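PDB 2X32: cellulose-binding protein from Saccharophagus degradans, which binds long polyisoprenoid chains in a YceI-like domain, may carry them, and is implicated in plant cell wall breakdown. Local coordinates for residues A[15-21]-A[169-175]; A[47-53]-A[78-84]; A[52-56]-A[68-74]. All blocks are in the same frame, centred on the assembly; numbering follows the deposited sequence.

Starting from the N terminus, the chain enters contact 1 at 15-21 on the first strand and returns to it only at 169-175 on the last, so this pairing closes a loop of 147 residues. Contacts 2 and 3 both nest inside that loop. They start from nearly the same place, sharing D52 and L53: contact 3 brings 68-74, at the end of helix 61-72, back against the turn at 52-56, and contact 2 then pairs strand 46-52 with strand 79-85. Contacts 1 and 2 meet through L18 with L49 and both touch the polyisoprenoid, while F20 of contact 1 packs on V56 of contact 3.

Contact 1 (A[15-21]-A[169-175]); sequences ASFLNFV and PVDFVLF. With OTP ((2E,6E,10E,14E,18E,22E,26E)-3,7,11,15,19,23,27,31-octamethyldotriaconta-2,6,10,14,18,22,26,30-octaenyl trihydrogen diphosphate), chain C.
The wall of the polyisoprenoid pocket is formed here by two antiparallel strands, in which L18 packs against F172 and V170 while all three also touch the bound octaprenyl chain. The strand axes run at 167° to each other. Backbone bonds join the hydrogen-bonded pairs, such as F17 N to V173 O (2.9 Å) and N19 N to D171 O (2.9 Å), and the next such bond joins V21 N to P169 O. On the pocket face, L18 CG lies 3.9 Å from F172 CB, and L18 CD2 leans across to V170 CG1. The F172 ring reaches onward into the pocket, its CZ 3.7 Å from C12 of the lipid. V170 CG1 meets the branch methyl C18 at 3.8 Å, and L174 CD1 comes to 3.5 Å from C9. F20 has CG set between its backbone N and carbonyl carbon (chi1 66°), which swings the ring away from V170 and lays one face under C25 of the lipid, with F34 and H32 of strand 28-42 as ring neighbours. Strands 7-24 and 167-177 are the first and last of an eight-stranded antiparallel barrel, and their pairing shuts it around the isoprenoid tail, as in other YceI-like proteins. On the outer face F17, in one of its two conformers, lies side by side with V173, whose CB sits over the ring 4.0 Å from its centroid. D171 OD1, on the same face, is hydrogen-bonded to N135 ND2 of strand 130-142. Next to the F17-V173 pair a side chain joins in: S16 OG accepts from F175 N at 3.0 Å in a nearly straight bond (174°) and is also hydrogen-bonded to D12 O. A15 CB packs against CD2 of the F175 ring.

Contact 2 (A[47-53]-A[78-84]); sequences AQLVIDL and SVATVTV. With OTP ((2E,6E,10E,14E,18E,22E,26E)-3,7,11,15,19,23,27,31-octamethyldotriaconta-2,6,10,14,18,22,26,30-octaenyl trihydrogen diphosphate), chain C.
L53 folds its side chain over the start of segment 78-84. Its N binds S78 O (2.8 Å), and CB lies 3.4 Å from that same oxygen. CG stands 3.8 Å from A80 N. There the side chain forks: CD1 rests on the backbone at V79 C (3.8 Å), whereas CD2 touches A80 CB. L53 CD2 also lies 4.0 Å from C23 of the octaprenyl chain. With CG beside the backbone N (chi1 -64°) and the chain extended beyond it, the leucine points inward, where F34 and L110 also pack on it. Behind it, strands 46-52 and 79-85 pair antiparallel as neighbouring staves of the closed, lipocalin-like barrel. Paired backbone bonds link A47 with V84, L49 with V82 and I51 with A80, and I51 N to A80 O is practically straight at 178°. The side chains of these pairs face the lumen, and most of them line the tail: I51 CD1 comes to 3.7 Å from C19 of the lipid, V82 CG1 lies 3.7 Å from C14, and A47 CB and V84 CG2 close in farther along. L49 borders the lipid too, and its end packs on L18 and L11 of strand 7-24. On the outward face V50 CG1 meets V79 CB obliquely at 3.7 Å, and the aliphatic part of Q48, in one of its two conformers, lies against T81 CG2.

Contact 3 (A[52-56]-A[68-74]); sequences DLNSV and RDYLFET
T74 OG1 donates to the carboxamide oxygen N54 OD1 at 2.7 Å, approaching tilted 27° from the plane of that carbonyl. The other end of the same amide is tied through water 1, which accepts from N54 ND2 and donates to T74 O, so the flat group is held at both ends by one residue. T74 can do this because OG1 sits between its backbone N and carbonyl carbon (chi1 67°), a setting that also turns CG2 to L53 CB, 3.8 Å away. A valine in place of T74 would probably leave N54 OD1 without this donor and the amide freer to turn. R68 passes alongside: its CD lies 3.5 Å from N54 OD1, its CG packs on V56 CG1 (3.8 Å), and NH1 donates to water 2, which in turn donates to N54 O and V56 O. Beside these polar links F72 provides the apolar part. L53 CD2 stands over the centre of the ring, 4.3 Å from the centroid, in a CH-pi contact; L71 CD2 covers the opposite face; V56 CG2 comes to the edge, 4.1 Å from F72 CE2. The helix ends with a wider, pi-type turn, and E73 follows with positive phi (57°), bringing T74 N back to R68 O at 2.9 Å. The facing turn is pinned by D52 O, which accepts from both S55 N and S55 OG. Thus the end of helix 61-72 is fastened to the link between strands 46-52 and 56-57, with F34 of strand 28-42 packed on V56, and I152 of helix 149-158 on L71 beside the lipid.

Contact 1 (A[15-21]-A[169-175])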
# COMPACT_ATOMS: atom_id res chain seq x y z
N ALA A 15 8.99 -10.01 -5.16
CA ALA A 15 9.77 -9.68 -3.95
C ALA A 15 9.14 -8.63 -3.05
O ALA A 15 9.42 -8.55 -1.85
CB ALA A 15 11.20 -9.21 -4.34
N SER A 16 8.20 -7.92 -3.63
CA SER A 16 7.57 -6.78 -2.95
C SER A 16 6.39 -7.21 -2.10
O SER A 16 5.67 -8.11 -2.47
CB SER A 16 7.11 -5.76 -4.00
OG SER A 16 8.22 -5.22 -4.71
N PHE A 17 6.09 -6.46 -1.06
CA PHE A 17 4.94 -6.76 -0.25
C PHE A 17 4.31 -5.51 0.36
O PHE A 17 4.96 -4.50 0.51
CB PHE A 17 5.25 -7.84 0.81
CG PHE A 17 6.38 -7.54 1.79
CD1 PHE A 17 6.13 -6.82 2.95
CD2 PHE A 17 7.65 -8.07 1.62
CE1 PHE A 17 7.16 -6.56 3.89
CE2 PHE A 17 8.68 -7.83 2.58
CZ PHE A 17 8.41 -7.07 3.69
N LEU A 18 3.03 -5.61 0.68
CA LEU A 18 2.30 -4.54 1.36
C LEU A 18 1.29 -5.18 2.28
O LEU A 18 0.53 -6.04 1.86
CB LEU A 18 1.67 -3.56 0.40
CG LEU A 18 0.98 -2.39 1.03
CD1 LEU A 18 1.02 -1.18 0.12
CD2 LEU A 18 -0.48 -2.74 1.41
N ASN A 19 1.34 -4.81 3.54
CA ASN A 19 0.58 -5.40 4.65
C ASN A 19 -0.26 -4.31 5.32
O ASN A 19 0.15 -3.15 5.30
CB ASN A 19 1.51 -5.94 5.75
CG ASN A 19 2.38 -7.16 5.32
OD1 ASN A 19 2.17 -7.79 4.29
ND2 ASN A 19 3.43 -7.38 6.10
N PHE A 20 -1.33 -4.70 6.00
CA PHE A 20 -2.12 -3.79 6.81
C PHE A 20 -2.63 -4.53 8.00
O PHE A 20 -2.79 -5.75 7.97
CB PHE A 20 -3.22 -3.14 5.97
CG PHE A 20 -4.28 -4.07 5.46
CD1 PHE A 20 -5.50 -4.24 6.15
CD2 PHE A 20 -4.11 -4.76 4.28
CE1 PHE A 20 -6.49 -5.06 5.64
CE2 PHE A 20 -5.10 -5.62 3.78
CZ PHE A 20 -6.30 -5.74 4.46
N VAL A 21 -2.85 -3.80 9.08
CA VAL A 21 -3.19 -4.42 10.34
C VAL A 21 -4.57 -3.97 10.81
O VAL A 21 -4.81 -2.75 10.96
CB VAL A 21 -2.14 -4.10 11.43
CG1 VAL A 21 -2.55 -4.69 12.78
CG2 VAL A 21 -0.74 -4.55 11.02
N PRO A 169 -2.76 0.52 10.40
CA PRO A 169 -1.34 0.63 10.02
C PRO A 169 -1.05 -0.10 8.72
O PRO A 169 -1.51 -1.22 8.52
CB PRO A 169 -0.60 -0.12 11.16
CG PRO A 169 -1.59 -0.08 12.29
CD PRO A 169 -2.90 -0.17 11.70
N VAL A 170 -0.27 0.53 7.85
CA VAL A 170 0.15 -0.07 6.57
C VAL A 170 1.67 -0.08 6.53
O VAL A 170 2.29 0.91 6.90
CB VAL A 170 -0.40 0.73 5.39
CG1 VAL A 170 0.16 0.20 4.03
CG2 VAL A 170 -1.88 0.68 5.40
N ASP A 171 2.29 -1.20 6.11
CA ASP A 171 3.72 -1.33 5.91
C ASP A 171 4.01 -1.93 4.58
O ASP A 171 3.25 -2.76 4.08
CB ASP A 171 4.31 -2.24 6.96
CG ASP A 171 4.33 -1.61 8.29
OD1 ASP A 171 5.08 -0.65 8.51
OD2 ASP A 171 3.60 -2.13 9.16
N PHE A 172 5.09 -1.51 3.95
CA PHE A 172 5.45 -2.07 2.65
C PHE A 172 6.93 -2.08 2.46
O PHE A 172 7.66 -1.24 3.00
CB PHE A 172 4.75 -1.34 1.49
CG PHE A 172 4.91 0.17 1.48
CD1 PHE A 172 6.05 0.79 0.95
CD2 PHE A 172 3.94 0.99 2.03
CE1 PHE A 172 6.19 2.15 0.98
CE2 PHE A 172 4.11 2.35 2.06
CZ PHE A 172 5.23 2.91 1.51
N VAL A 173 7.41 -3.04 1.69
CA VAL A 173 8.79 -3.08 1.17
C VAL A 173 8.65 -3.34 -0.33
O VAL A 173 8.16 -4.40 -0.75
CB VAL A 173 9.64 -4.13 1.84
CG1 VAL A 173 11.06 -4.13 1.21
CG2 VAL A 173 9.69 -3.89 3.39
N LEU A 174 9.07 -2.38 -1.13
CA LEU A 174 8.92 -2.42 -2.59
C LEU A 174 10.30 -2.50 -3.21
O LEU A 174 11.21 -1.74 -2.80
CB LEU A 174 8.22 -1.18 -3.08
CG LEU A 174 6.87 -0.91 -2.43
CD1 LEU A 174 6.32 0.41 -2.91
CD2 LEU A 174 5.81 -2.02 -2.59
N PHE A 175 10.47 -3.37 -4.19
CA PHE A 175 11.74 -3.46 -4.91
C PHE A 175 11.51 -3.04 -6.32
O PHE A 175 10.58 -3.54 -6.97
CB PHE A 175 12.23 -4.90 -4.85
CG PHE A 175 12.60 -5.35 -3.47
CD1 PHE A 175 13.89 -5.14 -2.96
CD2 PHE A 175 11.68 -5.96 -2.64
CE1 PHE A 175 14.22 -5.52 -1.66
CE2 PHE A 175 12.03 -6.34 -1.34
CZ PHE A 175 13.26 -6.11 -0.86
O7 OTP C . -13.87 -12.19 15.33
P2 OTP C . -14.46 -12.98 14.19
O5 OTP C . -15.91 -13.37 14.42
O6 OTP C . -13.59 -14.11 13.69
O4 OTP C . -14.56 -11.88 12.97
P1 OTP C . -13.69 -11.85 11.60
O2 OTP C . -12.34 -11.28 12.00
O3 OTP C . -13.83 -13.09 10.73
O1 OTP C . -14.26 -10.64 10.69
C40 OTP C . -14.03 -9.30 11.15
C39 OTP C . -13.20 -8.52 10.13
C37 OTP C . -12.15 -7.78 10.45
C38 OTP C . -11.54 -7.61 11.85
C36 OTP C . -11.42 -7.00 9.36
C35 OTP C . -11.65 -5.51 9.40
C34 OTP C . -10.80 -4.80 8.33
C32 OTP C . -10.24 -3.59 8.46
C33 OTP C . -10.29 -2.81 9.73
C31 OTP C . -9.37 -3.09 7.29
C30 OTP C . -9.72 -1.76 6.67
C29 OTP C . -8.71 -1.34 5.61
C27 OTP C . -8.32 -0.09 5.39
C28 OTP C . -8.90 1.14 6.08
C26 OTP C . -7.19 0.22 4.42
C25 OTP C . -6.49 -0.97 3.79
C24 OTP C . -5.12 -0.64 3.17
C22 OTP C . -4.86 -0.45 1.88
C23 OTP C . -5.84 -0.65 0.75
C21 OTP C . -3.47 -0.06 1.50
C20 OTP C . -3.35 1.40 0.99
C19 OTP C . -1.94 1.79 0.54
C17 OTP C . -1.08 2.55 1.21
C18 OTP C . -1.37 3.33 2.45
C16 OTP C . 0.34 2.67 0.69
C15 OTP C . 0.73 4.08 0.35
C14 OTP C . 1.98 4.13 -0.48
C12 OTP C . 2.93 5.09 -0.40
C13 OTP C . 2.85 6.23 0.62
C11 OTP C . 4.13 5.11 -1.29
C10 OTP C . 4.37 3.94 -2.16
C9 OTP C . 5.73 3.87 -2.85
C7 OTP C . 5.99 4.12 -4.15
C8 OTP C . 4.95 4.39 -5.22
C6 OTP C . 7.43 4.08 -4.60
C5 OTP C . 8.09 5.45 -4.68
C4 OTP C . 9.48 5.38 -5.23
C2 OTP C . 10.48 6.17 -4.79
C3 OTP C . 10.43 7.23 -3.75
C1 OTP C . 11.82 6.02 -5.45

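Contact 2 (A[47-53]-A[78-84])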
# COMPACT_ATOMS: atom_id res chain seq x y z
N ALA A 47 6.34 7.65 -10.02
CA ALA A 47 6.29 6.32 -9.46
C ALA A 47 4.86 5.90 -9.22
O ALA A 47 4.03 6.71 -8.78
CB ALA A 47 7.05 6.26 -8.13
N GLN A 48 4.55 4.64 -9.51
CA GLN A 48 3.25 4.13 -9.23
C GLN A 48 3.35 2.78 -8.51
O GLN A 48 4.26 1.99 -8.76
CB GLN A 48 2.43 4.07 -10.52
CG GLN A 48 0.97 3.79 -10.36
CD GLN A 48 0.21 4.17 -11.62
OE1 GLN A 48 -0.20 5.33 -11.80
NE2 GLN A 48 -0.01 3.19 -12.47
N LEU A 49 2.39 2.56 -7.63
CA LEU A 49 2.20 1.26 -7.00
C LEU A 49 0.69 0.99 -7.23
O LEU A 49 -0.16 1.77 -6.82
CB LEU A 49 2.48 1.27 -5.50
CG LEU A 49 2.10 -0.03 -4.78
CD1 LEU A 49 3.06 -1.17 -5.25
CD2 LEU A 49 2.23 0.14 -3.27
N VAL A 50 0.36 -0.14 -7.86
CA VAL A 50 -1.01 -0.54 -8.06
C VAL A 50 -1.23 -1.79 -7.16
O VAL A 50 -0.53 -2.82 -7.27
CB VAL A 50 -1.30 -0.89 -9.50
CG1 VAL A 50 -2.77 -1.36 -9.70
CG2 VAL A 50 -0.93 0.27 -10.43
N ILE A 51 -2.22 -1.68 -6.29
CA ILE A 51 -2.53 -2.70 -5.33
C ILE A 51 -3.81 -3.42 -5.80
O ILE A 51 -4.86 -2.81 -5.91
CB ILE A 51 -2.80 -2.08 -3.94
CG1 ILE A 51 -1.55 -1.34 -3.46
CG2 ILE A 51 -3.16 -3.20 -2.92
CD1 ILE A 51 -1.85 -0.16 -2.66
N ASP A 52 -3.70 -4.73 -6.07
CA ASP A 52 -4.84 -5.50 -6.51
C ASP A 52 -5.73 -5.88 -5.33
O ASP A 52 -5.38 -6.73 -4.51
CB ASP A 52 -4.33 -6.75 -7.23
CG ASP A 52 -5.41 -7.73 -7.62
OD1 ASP A 52 -6.61 -7.43 -7.43
OD2 ASP A 52 -5.02 -8.86 -8.08
N LEU A 53 -6.87 -5.19 -5.22
CA LEU A 53 -7.65 -5.33 -4.00
C LEU A 53 -8.35 -6.69 -3.96
O LEU A 53 -8.68 -7.21 -2.87
CB LEU A 53 -8.67 -4.19 -3.91
CG LEU A 53 -8.06 -2.81 -3.78
CD1 LEU A 53 -9.14 -1.76 -3.84
CD2 LEU A 53 -7.24 -2.68 -2.46
N SER A 78 -11.41 -2.42 -8.41
CA SER A 78 -10.61 -3.63 -8.43
C SER A 78 -9.19 -3.36 -7.86
O SER A 78 -8.53 -4.28 -7.35
CB SER A 78 -10.50 -4.23 -9.82
OG SER A 78 -10.01 -3.28 -10.71
N VAL A 79 -8.69 -2.15 -8.04
CA VAL A 79 -7.33 -1.76 -7.63
C VAL A 79 -7.33 -0.44 -6.89
O VAL A 79 -8.27 0.35 -7.02
CB VAL A 79 -6.35 -1.70 -8.79
CG1 VAL A 79 -6.30 -3.04 -9.51
CG2 VAL A 79 -6.66 -0.59 -9.78
N ALA A 80 -6.32 -0.25 -6.04
CA ALA A 80 -5.96 1.05 -5.41
C ALA A 80 -4.64 1.48 -6.02
O ALA A 80 -3.75 0.63 -6.27
CB ALA A 80 -5.86 0.95 -3.88
N THR A 81 -4.52 2.74 -6.37
CA THR A 81 -3.35 3.22 -7.12
C THR A 81 -2.70 4.34 -6.36
O THR A 81 -3.36 5.33 -5.97
CB THR A 81 -3.78 3.73 -8.48
OG1 THR A 81 -4.44 2.67 -9.16
CG2 THR A 81 -2.59 4.23 -9.25
N VAL A 82 -1.40 4.19 -6.08
CA VAL A 82 -0.60 5.23 -5.47
C VAL A 82 0.31 5.85 -6.53
O VAL A 82 0.98 5.14 -7.27
CB VAL A 82 0.32 4.67 -4.35
CG1 VAL A 82 1.06 5.78 -3.65
CG2 VAL A 82 -0.49 3.85 -3.33
N THR A 83 0.33 7.17 -6.58
CA THR A 83 1.23 7.86 -7.48
C THR A 83 2.09 8.83 -6.68
O THR A 83 1.61 9.50 -5.76
CB THR A 83 0.45 8.58 -8.58
OG1 THR A 83 -0.48 7.69 -9.18
CG2 THR A 83 1.39 9.08 -9.62
N VAL A 84 3.40 8.89 -7.00
CA VAL A 84 4.40 9.68 -6.20
C VAL A 84 5.37 10.28 -7.19
O VAL A 84 5.98 9.53 -7.95
CB VAL A 84 5.20 8.77 -5.25
CG1 VAL A 84 6.24 9.60 -4.40
CG2 VAL A 84 4.32 7.88 -4.27
O7 OTP C . -13.87 -12.19 15.33
P2 OTP C . -14.46 -12.98 14.19
O5 OTP C . -15.91 -13.37 14.42
O6 OTP C . -13.59 -14.11 13.69
O4 OTP C . -14.56 -11.88 12.97
P1 OTP C . -13.69 -11.85 11.60
O2 OTP C . -12.34 -11.28 12.00
O3 OTP C . -13.83 -13.09 10.73
O1 OTP C . -14.26 -10.64 10.69
C40 OTP C . -14.03 -9.30 11.15
C39 OTP C . -13.20 -8.52 10.13
C37 OTP C . -12.15 -7.78 10.45
C38 OTP C . -11.54 -7.61 11.85
C36 OTP C . -11.42 -7.00 9.36
C35 OTP C . -11.65 -5.51 9.40
C34 OTP C . -10.80 -4.80 8.33
C32 OTP C . -10.24 -3.59 8.46
C33 OTP C . -10.29 -2.81 9.73
C31 OTP C . -9.37 -3.09 7.29
C30 OTP C . -9.72 -1.76 6.67
C29 OTP C . -8.71 -1.34 5.61
C27 OTP C . -8.32 -0.09 5.39
C28 OTP C . -8.90 1.14 6.08
C26 OTP C . -7.19 0.22 4.42
C25 OTP C . -6.49 -0.97 3.79
C24 OTP C . -5.12 -0.64 3.17
C22 OTP C . -4.86 -0.45 1.88
C23 OTP C . -5.84 -0.65 0.75
C21 OTP C . -3.47 -0.06 1.50
C20 OTP C . -3.35 1.40 0.99
C19 OTP C . -1.94 1.79 0.54
C17 OTP C . -1.08 2.55 1.21
C18 OTP C . -1.37 3.33 2.45
C16 OTP C . 0.34 2.67 0.69
C15 OTP C . 0.73 4.08 0.35
C14 OTP C . 1.98 4.13 -0.48
C12 OTP C . 2.93 5.09 -0.40
C13 OTP C . 2.85 6.23 0.62
C11 OTP C . 4.13 5.11 -1.29
C10 OTP C . 4.37 3.94 -2.16
C9 OTP C . 5.73 3.87 -2.85
C7 OTP C . 5.99 4.12 -4.15
C8 OTP C . 4.95 4.39 -5.22
C6 OTP C . 7.43 4.08 -4.60
C5 OTP C . 8.09 5.45 -4.68
C4 OTP C . 9.48 5.38 -5.23
C2 OTP C . 10.48 6.17 -4.79
C3 OTP C . 10.43 7.23 -3.75
C1 OTP C . 11.82 6.02 -5.45

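Contact 3 (A[52-56]-A[68-74])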
# COMPACT_ATOMS: atom_id res chain seq x y z
N ASP A 52 -3.70 -4.73 -6.07
CA ASP A 52 -4.84 -5.50 -6.51
C ASP A 52 -5.73 -5.88 -5.33
O ASP A 52 -5.38 -6.73 -4.51
CB ASP A 52 -4.33 -6.75 -7.23
CG ASP A 52 -5.41 -7.73 -7.62
OD1 ASP A 52 -6.61 -7.43 -7.43
OD2 ASP A 52 -5.02 -8.86 -8.08
N LEU A 53 -6.87 -5.19 -5.22
CA LEU A 53 -7.65 -5.33 -4.00
C LEU A 53 -8.35 -6.69 -3.96
O LEU A 53 -8.68 -7.21 -2.87
CB LEU A 53 -8.67 -4.19 -3.91
CG LEU A 53 -8.06 -2.81 -3.78
CD1 LEU A 53 -9.14 -1.76 -3.84
CD2 LEU A 53 -7.24 -2.68 -2.46
N ASN A 54 -8.49 -7.35 -5.11
CA ASN A 54 -8.92 -8.76 -5.11
C ASN A 54 -7.93 -9.77 -4.57
O ASN A 54 -8.32 -10.90 -4.25
CB ASN A 54 -9.34 -9.20 -6.52
CG ASN A 54 -10.68 -8.64 -6.92
OD1 ASN A 54 -11.66 -8.79 -6.17
ND2 ASN A 54 -10.73 -7.98 -8.06
N SER A 55 -6.66 -9.34 -4.36
CA SER A 55 -5.62 -10.22 -3.81
C SER A 55 -5.49 -10.13 -2.31
O SER A 55 -4.55 -10.65 -1.77
CB SER A 55 -4.29 -9.94 -4.50
OG SER A 55 -3.68 -8.78 -3.99
N VAL A 56 -6.44 -9.49 -1.65
CA VAL A 56 -6.46 -9.43 -0.17
C VAL A 56 -6.42 -10.84 0.36
O VAL A 56 -7.08 -11.77 -0.08
CB VAL A 56 -7.68 -8.63 0.38
CG1 VAL A 56 -9.01 -9.34 0.08
CG2 VAL A 56 -7.50 -8.20 1.88
N ARG A 68 -13.54 -8.20 0.04
CA ARG A 68 -13.70 -7.80 -1.35
C ARG A 68 -15.06 -7.22 -1.65
O ARG A 68 -15.18 -6.21 -2.32
CB ARG A 68 -13.41 -8.99 -2.28
CG ARG A 68 -12.01 -9.57 -2.25
CD ARG A 68 -11.83 -10.73 -3.23
NE ARG A 68 -12.93 -11.75 -3.07
CZ ARG A 68 -12.84 -12.91 -2.42
NH1 ARG A 68 -11.72 -13.30 -1.86
NH2 ARG A 68 -13.91 -13.73 -2.34
N ASP A 69 -16.10 -7.88 -1.18
CA ASP A 69 -17.47 -7.54 -1.53
C ASP A 69 -18.02 -6.33 -0.81
O ASP A 69 -18.69 -5.49 -1.44
CB ASP A 69 -18.37 -8.75 -1.27
CG ASP A 69 -18.04 -9.95 -2.19
OD1 ASP A 69 -17.33 -9.77 -3.21
OD2 ASP A 69 -18.48 -11.05 -1.83
N TYR A 70 -17.71 -6.22 0.46
CA TYR A 70 -18.38 -5.22 1.30
C TYR A 70 -17.49 -4.14 1.82
O TYR A 70 -18.00 -3.09 2.19
CB TYR A 70 -19.09 -5.88 2.47
CG TYR A 70 -20.00 -6.97 2.02
CD1 TYR A 70 -21.02 -6.74 1.09
CD2 TYR A 70 -19.82 -8.22 2.50
CE1 TYR A 70 -21.85 -7.80 0.67
CE2 TYR A 70 -20.61 -9.25 2.11
CZ TYR A 70 -21.60 -9.06 1.20
OH TYR A 70 -22.38 -10.18 0.90
N LEU A 71 -16.17 -4.35 1.82
CA LEU A 71 -15.26 -3.30 2.25
C LEU A 71 -14.73 -2.54 1.02
O LEU A 71 -15.07 -1.39 0.80
CB LEU A 71 -14.19 -3.83 3.17
CG LEU A 71 -13.15 -2.82 3.61
CD1 LEU A 71 -13.76 -1.88 4.64
CD2 LEU A 71 -11.89 -3.58 4.10
N PHE A 72 -13.86 -3.20 0.24
CA PHE A 72 -13.27 -2.59 -0.89
C PHE A 72 -14.24 -2.43 -2.04
O PHE A 72 -14.07 -1.55 -2.89
CB PHE A 72 -12.05 -3.38 -1.33
CG PHE A 72 -10.99 -3.45 -0.27
CD1 PHE A 72 -10.52 -2.27 0.33
CD2 PHE A 72 -10.43 -4.63 0.11
CE1 PHE A 72 -9.58 -2.33 1.31
CE2 PHE A 72 -9.48 -4.69 1.11
CZ PHE A 72 -9.05 -3.58 1.70
N GLU A 73 -15.25 -3.29 -2.09
CA GLU A 73 -16.28 -3.28 -3.18
C GLU A 73 -15.60 -3.43 -4.53
O GLU A 73 -15.72 -2.59 -5.40
CB GLU A 73 -17.12 -2.00 -3.12
CG GLU A 73 -17.85 -1.87 -1.83
CD GLU A 73 -18.81 -0.71 -1.88
OE1 GLU A 73 -18.40 0.43 -1.67
OE2 GLU A 73 -20.02 -0.92 -2.15
N THR A 74 -14.86 -4.55 -4.66
CA THR A 74 -13.98 -4.76 -5.81
C THR A 74 -14.66 -4.89 -7.18
O THR A 74 -13.98 -4.69 -8.20
CB THR A 74 -13.03 -5.94 -5.59
OG1 THR A 74 -13.75 -7.15 -5.54
CG2 THR A 74 -12.15 -5.74 -4.33
O HOH W 1 -13.17 -7.02 -9.33
O HOH W 2 -8.87 -12.56 -1.99